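Local coordinates for protein transmembrane oligosaccharyl transferase (Archaeoglobus fulgidus, PDB 3WAJ) that belongs to the STT3/AglB family of membrane oligosaccharyl transferases, joining a helical membrane part that holds a zinc ion to C-terminal globular domains, at residues Ile799-Asn802 with Thr806-Tyr809; Ile837-Ile842 with Val848-Ile853. All coordinates share one frame; numbering follows the deposited sequence.

Contact 1: Ile799-Asn802 with Thr806-Tyr809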
ATOM      1  N   ILE A 799      24.395  20.518  18.691  1.00 46.38           N
ATOM      2  CA  ILE A 799      22.938  20.371  18.706  1.00 42.19           C
ATOM      3  C   ILE A 799      22.571  19.189  19.598  1.00 39.69           C
ATOM      4  O   ILE A 799      23.214  18.148  19.524  1.00 42.32           O
ATOM      5  CB  ILE A 799      22.388  20.136  17.281  1.00 39.65           C
ATOM      6  CG1 ILE A 799      22.980  21.146  16.283  1.00 32.34           C
ATOM      7  CG2 ILE A 799      20.845  20.151  17.266  1.00 43.11           C
ATOM      8  CD1 ILE A 799      22.581  22.604  16.548  1.00 36.47           C
ATOM      9  N   LYS A 800      21.550  19.348  20.442  1.00 45.21           N
ATOM     10  CA  LYS A 800      21.065  18.246  21.281  1.00 45.29           C
ATOM     11  C   LYS A 800      19.609  17.887  20.959  1.00 45.64           C
ATOM     12  O   LYS A 800      18.727  18.750  20.961  1.00 49.27           O
ATOM     13  CB  LYS A 800      21.179  18.598  22.762  1.00 46.01           C
ATOM     14  CG  LYS A 800      20.962  17.420  23.723  1.00 47.76           C
ATOM     15  CD  LYS A 800      21.039  17.897  25.176  1.00 52.04           C
ATOM     16  CE  LYS A 800      20.780  16.776  26.168  1.00 62.48           C
ATOM     17  NZ  LYS A 800      20.419  17.292  27.538  1.00 72.32           N
ATOM     18  N   THR A 801      19.358  16.605  20.708  1.00 38.67           N
ATOM     19  CA  THR A 801      18.024  16.156  20.331  1.00 45.75           C
ATOM     20  C   THR A 801      17.231  15.794  21.575  1.00 46.19           C
ATOM     21  O   THR A 801      17.803  15.592  22.645  1.00 46.96           O
ATOM     22  CB  THR A 801      18.092  14.938  19.391  1.00 42.05           C
ATOM     23  OG1 THR A 801      18.217  13.736  20.166  1.00 38.19           O
ATOM     24  CG2 THR A 801      19.298  15.063  18.457  1.00 37.26           C
ATOM     25  N   ASN A 802      15.918  15.669  21.424  1.00 44.21           N
ATOM     26  CA  ASN A 802      15.053  15.255  22.525  1.00 39.70           C
ATOM     27  C   ASN A 802      15.316  13.830  23.003  1.00 44.86           C
ATOM     28  O   ASN A 802      14.612  13.333  23.873  1.00 53.07           O
ATOM     29  CB  ASN A 802      13.594  15.374  22.105  1.00 36.42           C
ATOM     30  CG  ASN A 802      13.328  14.728  20.763  1.00 34.87           C
ATOM     31  OD1 ASN A 802      14.013  15.016  19.768  1.00 34.45           O
ATOM     32  ND2 ASN A 802      12.358  13.818  20.728  1.00 36.46           N
ATOM     33  N   THR A 806      23.825  14.153  20.851  1.00 45.62           N
ATOM     34  CA  THR A 806      24.434  15.337  20.253  1.00 46.85           C
ATOM     35  C   THR A 806      25.088  15.052  18.901  1.00 45.46           C
ATOM     36  O   THR A 806      25.447  13.915  18.589  1.00 42.73           O
ATOM     37  CB  THR A 806      25.451  15.998  21.197  1.00 47.12           C
ATOM     38  OG1 THR A 806      26.532  15.089  21.449  1.00 53.72           O
ATOM     39  CG2 THR A 806      24.780  16.389  22.502  1.00 43.25           C
ATOM     40  N   PHE A 807      25.232  16.104  18.104  1.00 40.85           N
ATOM     41  CA  PHE A 807      25.980  16.035  16.855  1.00 40.26           C
ATOM     42  C   PHE A 807      26.408  17.449  16.560  1.00 44.16           C
ATOM     43  O   PHE A 807      25.859  18.392  17.139  1.00 49.84           O
ATOM     44  CB  PHE A 807      25.132  15.467  15.696  1.00 42.46           C
ATOM     45  CG  PHE A 807      23.886  16.267  15.386  1.00 43.24           C
ATOM     46  CD1 PHE A 807      22.646  15.861  15.884  1.00 44.16           C
ATOM     47  CD2 PHE A 807      23.947  17.419  14.603  1.00 41.25           C
ATOM     48  CE1 PHE A 807      21.480  16.594  15.610  1.00 40.22           C
ATOM     49  CE2 PHE A 807      22.784  18.156  14.323  1.00 42.33           C
ATOM     50  CZ  PHE A 807      21.547  17.732  14.832  1.00 38.18           C
ATOM     51  N   GLU A 808      27.382  17.610  15.672  1.00 48.38           N
ATOM     52  CA  GLU A 808      27.855  18.943  15.324  1.00 43.39           C
ATOM     53  C   GLU A 808      27.197  19.451  14.049  1.00 44.91           C
ATOM     54  O   GLU A 808      27.166  18.743  13.032  1.00 50.45           O
ATOM     55  CB  GLU A 808      29.381  18.946  15.170  1.00 46.62           C
ATOM     56  CG  GLU A 808      30.132  18.804  16.483  1.00 56.32           C
ATOM     57  CD  GLU A 808      29.809  19.925  17.458  1.00 61.99           C
ATOM     58  OE1 GLU A 808      29.938  21.117  17.085  1.00 60.87           O
ATOM     59  OE2 GLU A 808      29.406  19.605  18.596  1.00 61.36           O
ATOM     60  N   TYR A 809      26.646  20.663  14.110  1.00 41.48           N
ATOM     61  CA  TYR A 809      26.257  21.372  12.900  1.00 40.87           C
ATOM     62  C   TYR A 809      27.494  22.082  12.364  1.00 46.81           C
ATOM     63  O   TYR A 809      28.183  22.793  13.101  1.00 47.27           O
ATOM     64  CB  TYR A 809      25.151  22.401  13.173  1.00 43.40           C
ATOM     65  CG  TYR A 809      24.828  23.254  11.952  1.00 49.99           C
ATOM     66  CD1 TYR A 809      23.899  22.827  11.014  1.00 48.47           C
ATOM     67  CD2 TYR A 809      25.466  24.477  11.726  1.00 47.56           C
ATOM     68  CE1 TYR A 809      23.603  23.590   9.885  1.00 44.36           C
ATOM     69  CE2 TYR A 809      25.173  25.247  10.595  1.00 47.07           C
ATOM     70  CZ  TYR A 809      24.239  24.794   9.683  1.00 46.66           C
ATOM     71  OH  TYR A 809      23.932  25.530   8.562  1.00 47.42           O
TER

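Contact 2: Ile837-Ile842 with Val848-Ile853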
ATOM      1  N   ILE A 837      23.054  23.769  21.830  1.00 55.01           N
ATOM      2  CA  ILE A 837      23.490  23.961  23.214  1.00 54.80           C
ATOM      3  C   ILE A 837      24.753  24.816  23.338  1.00 58.14           C
ATOM      4  O   ILE A 837      25.235  25.054  24.442  1.00 60.98           O
ATOM      5  CB  ILE A 837      23.711  22.632  23.968  1.00 51.78           C
ATOM      6  CG1 ILE A 837      24.780  21.775  23.283  1.00 51.92           C
ATOM      7  CG2 ILE A 837      22.396  21.878  24.138  1.00 47.84           C
ATOM      8  CD1 ILE A 837      25.031  20.443  23.997  1.00 44.78           C
ATOM      9  N   THR A 838      25.295  25.246  22.203  1.00 60.85           N
ATOM     10  CA  THR A 838      26.348  26.262  22.175  1.00 57.53           C
ATOM     11  C   THR A 838      25.901  27.348  21.212  1.00 57.41           C
ATOM     12  O   THR A 838      25.036  27.113  20.376  1.00 60.75           O
ATOM     13  CB  THR A 838      27.705  25.704  21.676  1.00 51.21           C
ATOM     14  OG1 THR A 838      27.663  25.547  20.252  1.00 50.67           O
ATOM     15  CG2 THR A 838      28.047  24.364  22.348  1.00 40.80           C
ATOM     16  N   PRO A 839      26.487  28.546  21.327  1.00 63.60           N
ATOM     17  CA  PRO A 839      26.286  29.541  20.267  1.00 61.31           C
ATOM     18  C   PRO A 839      27.043  29.090  19.026  1.00 59.90           C
ATOM     19  O   PRO A 839      27.820  28.133  19.110  1.00 64.89           O
ATOM     20  CB  PRO A 839      26.939  30.800  20.845  1.00 61.08           C
ATOM     21  CG  PRO A 839      27.891  30.297  21.892  1.00 58.76           C
ATOM     22  CD  PRO A 839      27.242  29.089  22.473  1.00 59.78           C
ATOM     23  N   TYR A 840      26.829  29.748  17.894  1.00 53.66           N
ATOM     24  CA  TYR A 840      27.626  29.442  16.715  1.00 54.37           C
ATOM     25  C   TYR A 840      29.060  29.949  16.912  1.00 60.19           C
ATOM     26  O   TYR A 840      29.272  31.087  17.346  1.00 63.00           O
ATOM     27  CB  TYR A 840      27.028  30.099  15.470  1.00 55.66           C
ATOM     28  CG  TYR A 840      25.689  29.568  14.998  1.00 51.27           C
ATOM     29  CD1 TYR A 840      25.606  28.416  14.233  1.00 44.62           C
ATOM     30  CD2 TYR A 840      24.516  30.255  15.274  1.00 52.53           C
ATOM     31  CE1 TYR A 840      24.390  27.952  13.779  1.00 45.00           C
ATOM     32  CE2 TYR A 840      23.294  29.796  14.827  1.00 52.06           C
ATOM     33  CZ  TYR A 840      23.238  28.647  14.082  1.00 51.26           C
ATOM     34  OH  TYR A 840      22.021  28.192  13.633  1.00 53.56           O
ATOM     35  N   HIS A 841      30.044  29.113  16.598  1.00 61.45           N
ATOM     36  CA  HIS A 841      31.436  29.555  16.612  1.00 64.01           C
ATOM     37  C   HIS A 841      31.891  29.786  15.169  1.00 72.83           C
ATOM     38  O   HIS A 841      32.197  28.829  14.451  1.00 78.34           O
ATOM     39  CB  HIS A 841      32.345  28.525  17.300  1.00 59.42           C
ATOM     40  CG  HIS A 841      31.770  27.950  18.558  1.00 70.17           C
ATOM     41  ND1 HIS A 841      31.697  28.660  19.737  1.00 77.41           N
ATOM     42  CD2 HIS A 841      31.239  26.730  18.818  1.00 70.52           C
ATOM     43  CE1 HIS A 841      31.142  27.903  20.669  1.00 79.99           C
ATOM     44  NE2 HIS A 841      30.853  26.728  20.138  1.00 73.55           N
ATOM     45  N   ILE A 842      31.906  31.046  14.734  1.00 70.50           N
ATOM     46  CA  ILE A 842      32.433  31.373  13.413  1.00 70.71           C
ATOM     47  C   ILE A 842      33.936  31.469  13.525  1.00 76.54           C
ATOM     48  O   ILE A 842      34.472  31.905  14.552  1.00 79.62           O
ATOM     49  CB  ILE A 842      31.980  32.739  12.900  1.00 71.22           C
ATOM     50  CG1 ILE A 842      31.012  33.389  13.864  1.00 82.45           C
ATOM     51  CG2 ILE A 842      31.383  32.653  11.500  1.00 62.90           C
ATOM     52  CD1 ILE A 842      30.944  34.851  13.638  1.00 88.24           C
ATOM     53  N   VAL A 848      38.064  34.397  15.788  1.00 93.29           N
ATOM     54  CA  VAL A 848      36.891  33.582  16.089  1.00 86.92           C
ATOM     55  C   VAL A 848      35.856  34.396  16.853  1.00 86.87           C
ATOM     56  O   VAL A 848      36.200  35.242  17.673  1.00 90.53           O
ATOM     57  CB  VAL A 848      37.253  32.318  16.895  1.00 85.51           C
ATOM     58  CG1 VAL A 848      38.361  31.552  16.202  1.00 86.22           C
ATOM     59  CG2 VAL A 848      37.666  32.677  18.316  1.00 83.82           C
ATOM     60  N   LYS A 849      34.582  34.143  16.578  1.00 87.76           N
ATOM     61  CA  LYS A 849      33.514  34.835  17.281  1.00 85.82           C
ATOM     62  C   LYS A 849      32.483  33.860  17.836  1.00 80.80           C
ATOM     63  O   LYS A 849      32.686  32.647  17.841  1.00 78.77           O
ATOM     64  CB  LYS A 849      32.841  35.862  16.371  1.00 88.79           C
ATOM     65  CG  LYS A 849      33.747  36.991  15.893  1.00 89.99           C
ATOM     66  CD  LYS A 849      33.990  38.016  16.990  1.00 94.07           C
ATOM     67  CE  LYS A 849      34.857  39.172  16.493  1.00 97.89           C
ATOM     68  NZ  LYS A 849      34.251  39.906  15.336  1.00 97.88           N
ATOM     69  N   GLU A 850      31.362  34.410  18.281  1.00 76.34           N
ATOM     70  CA  GLU A 850      30.419  33.672  19.096  1.00 71.72           C
ATOM     71  C   GLU A 850      29.049  34.337  18.948  1.00 78.06           C
ATOM     72  O   GLU A 850      28.723  35.266  19.691  1.00 85.63           O
ATOM     73  CB  GLU A 850      30.889  33.735  20.554  1.00 66.93           C
ATOM     74  CG  GLU A 850      30.483  32.577  21.437  1.00 72.48           C
ATOM     75  CD  GLU A 850      31.577  31.535  21.573  1.00 85.59           C
ATOM     76  OE1 GLU A 850      32.536  31.575  20.772  1.00 90.73           O
ATOM     77  OE2 GLU A 850      31.476  30.678  22.482  1.00 88.62           O
ATOM     78  N   ILE A 851      28.259  33.867  17.981  1.00 73.51           N
ATOM     79  CA  ILE A 851      26.942  34.440  17.691  1.00 71.63           C
ATOM     80  C   ILE A 851      25.826  33.652  18.357  1.00 70.32           C
ATOM     81  O   ILE A 851      25.847  32.412  18.383  1.00 70.33           O
ATOM     82  CB  ILE A 851      26.595  34.370  16.186  1.00 74.00           C
ATOM     83  CG1 ILE A 851      27.842  34.297  15.314  1.00 74.79           C
ATOM     84  CG2 ILE A 851      25.667  35.513  15.767  1.00 69.94           C
ATOM     85  CD1 ILE A 851      27.509  34.085  13.850  1.00 75.63           C
ATOM     86  N   THR A 852      24.824  34.366  18.853  1.00 64.47           N
ATOM     87  CA  THR A 852      23.561  33.726  19.182  1.00 68.08           C
ATOM     88  C   THR A 852      22.503  34.299  18.237  1.00 69.51           C
ATOM     89  O   THR A 852      22.501  35.504  17.951  1.00 69.03           O
ATOM     90  CB  THR A 852      23.182  33.886  20.670  1.00 65.84           C
ATOM     91  OG1 THR A 852      22.108  34.826  20.808  1.00 65.93           O
ATOM     92  CG2 THR A 852      24.395  34.335  21.481  1.00 59.45           C
ATOM     93  N   ILE A 853      21.639  33.423  17.725  1.00 64.92           N
ATOM     94  CA  ILE A 853      20.623  33.802  16.745  1.00 63.11           C
ATOM     95  C   ILE A 853      19.242  33.651  17.372  1.00 61.45           C
ATOM     96  O   ILE A 853      19.011  32.719  18.147  1.00 68.36           O
ATOM     97  CB  ILE A 853      20.702  32.900  15.490  1.00 70.15           C
ATOM     98  CG1 ILE A 853      22.076  33.017  14.825  1.00 70.89           C
ATOM     99  CG2 ILE A 853      19.612  33.250  14.485  1.00 66.52           C
ATOM    100  CD1 ILE A 853      22.324  34.378  14.202  1.00 70.74           C
TER

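Contact 1: Ile799-Asn802 with Thr806-Tyr809
Ile799 lies over one face of the Phe807 ring, its CB 3.8 Å from the ring centroid and 25° off the normal, a CH-pi contact displaced toward the rim. With CG2 anti to the backbone N and CG1 anti to the carbonyl carbon, the two branches diverge past the rim of the ring: CG2 stands 3.5 Å from CZ of Phe807, while CG1 lies beside CE2 and also 4.0 Å from CB of Tyr809. Phe807 meets this isoleucine because its chi1 of 60° sets CG between its own backbone N and carbonyl carbon, folding the ring back across the neighbouring strand. Thr801 approaches the same ring from the edge, near its plane, with CG2 3.9 Å from CE1 of Phe807; its OG1 turns to Glu698.

Ile799 N donates to Phe807 O over 3.0 Å, nearly straight at 168°, and Phe807 N returns a bond to Ile799 O, making an antiparallel hydrogen-bonded pair at the turn end of the hairpin of strands 792-800 and 806-814. On the sheet face opposite Ile799 and Phe807, Lys800 and Thr806 form the non-hydrogen-bonded pair, where the extended lysine passes the Thr806 methyl at CG. Met695 of strand 693-698 also touches Phe807 and Thr801. The chemistry is therefore divided: paired amides define the register, and apolar contacts gather round the phenyl ring on the side where Phe807 and Thr801 meet strand 693-698.

Contact 2: Ile837-Ile842 with Val848-Ile853
Tyr840 and Ile851 exchange two backbone hydrogen bonds: Tyr840 N reaches Ile851 O over 2.9 Å, and Ile851 N returns to Tyr840 O over 3.0 Å. Farther along, Lys849 N donates to Ile842 O at 3.0 Å, with an N-H...O angle of 162°. A weaker side-chain bond runs from His841 ND1 to Glu850 OE1, 3.2 Å long. The two side chains lie side by side and point the same way, the carboxylate at the imidazole edge with its plane turned 66° from the ring; the bend at chi2 of Glu850 brings the acid back to it. Pro839 O sits over the centre of one face of that imidazole.

Tyr840-Ile851 is a single antiparallel bridge, so pairing of strand 835-844 persists past the short strand 847-848, at the border of a four-stranded antiparallel sheet within the long peripheral domain of AglB. Ile842 then crosses Ile851 at about a right angle, the two CD1 methyls 3.5 Å apart, and the same Ile842 methyl also meets CB of Lys849. Val782 adjoins Ile851. Beyond the bridge, CG1 of Ile853 comes within 3.4 Å of Tyr840 CE2, with CG of Tyr840 beside its backbone N and anti to the carbonyl carbon (chi1 -68°); the tyrosine hydroxyl is bonded to Tyr826 O. At the outer margin Pro839 CG rests 3.5 Å from Glu850 CG.

How the contacts relate
From the N terminus, strand 792-800 runs into contact 1, which closes the five-residue connection 801-805 between strands 792-800 and 806-814. The chain then passes through strand 819-824 before returning as strand 835-844, where contact 2 closes a second, five-residue connection between 837-842 and 848-853. The closures are in series, neither nested nor crossed. Strand 792-800 ties them together because it lies between 806-814 and 835-844 in one antiparallel sheet; the contact centres are about 15 Å apart. They also touch directly: Lys800 CB packs 3.8 Å from Ile837 CG2, and Tyr809 CD2 is 4.2 Å from Tyr840 CE1. Contact 1 adjoins strand 693-698, whereas contact 2 reaches strand 780-785.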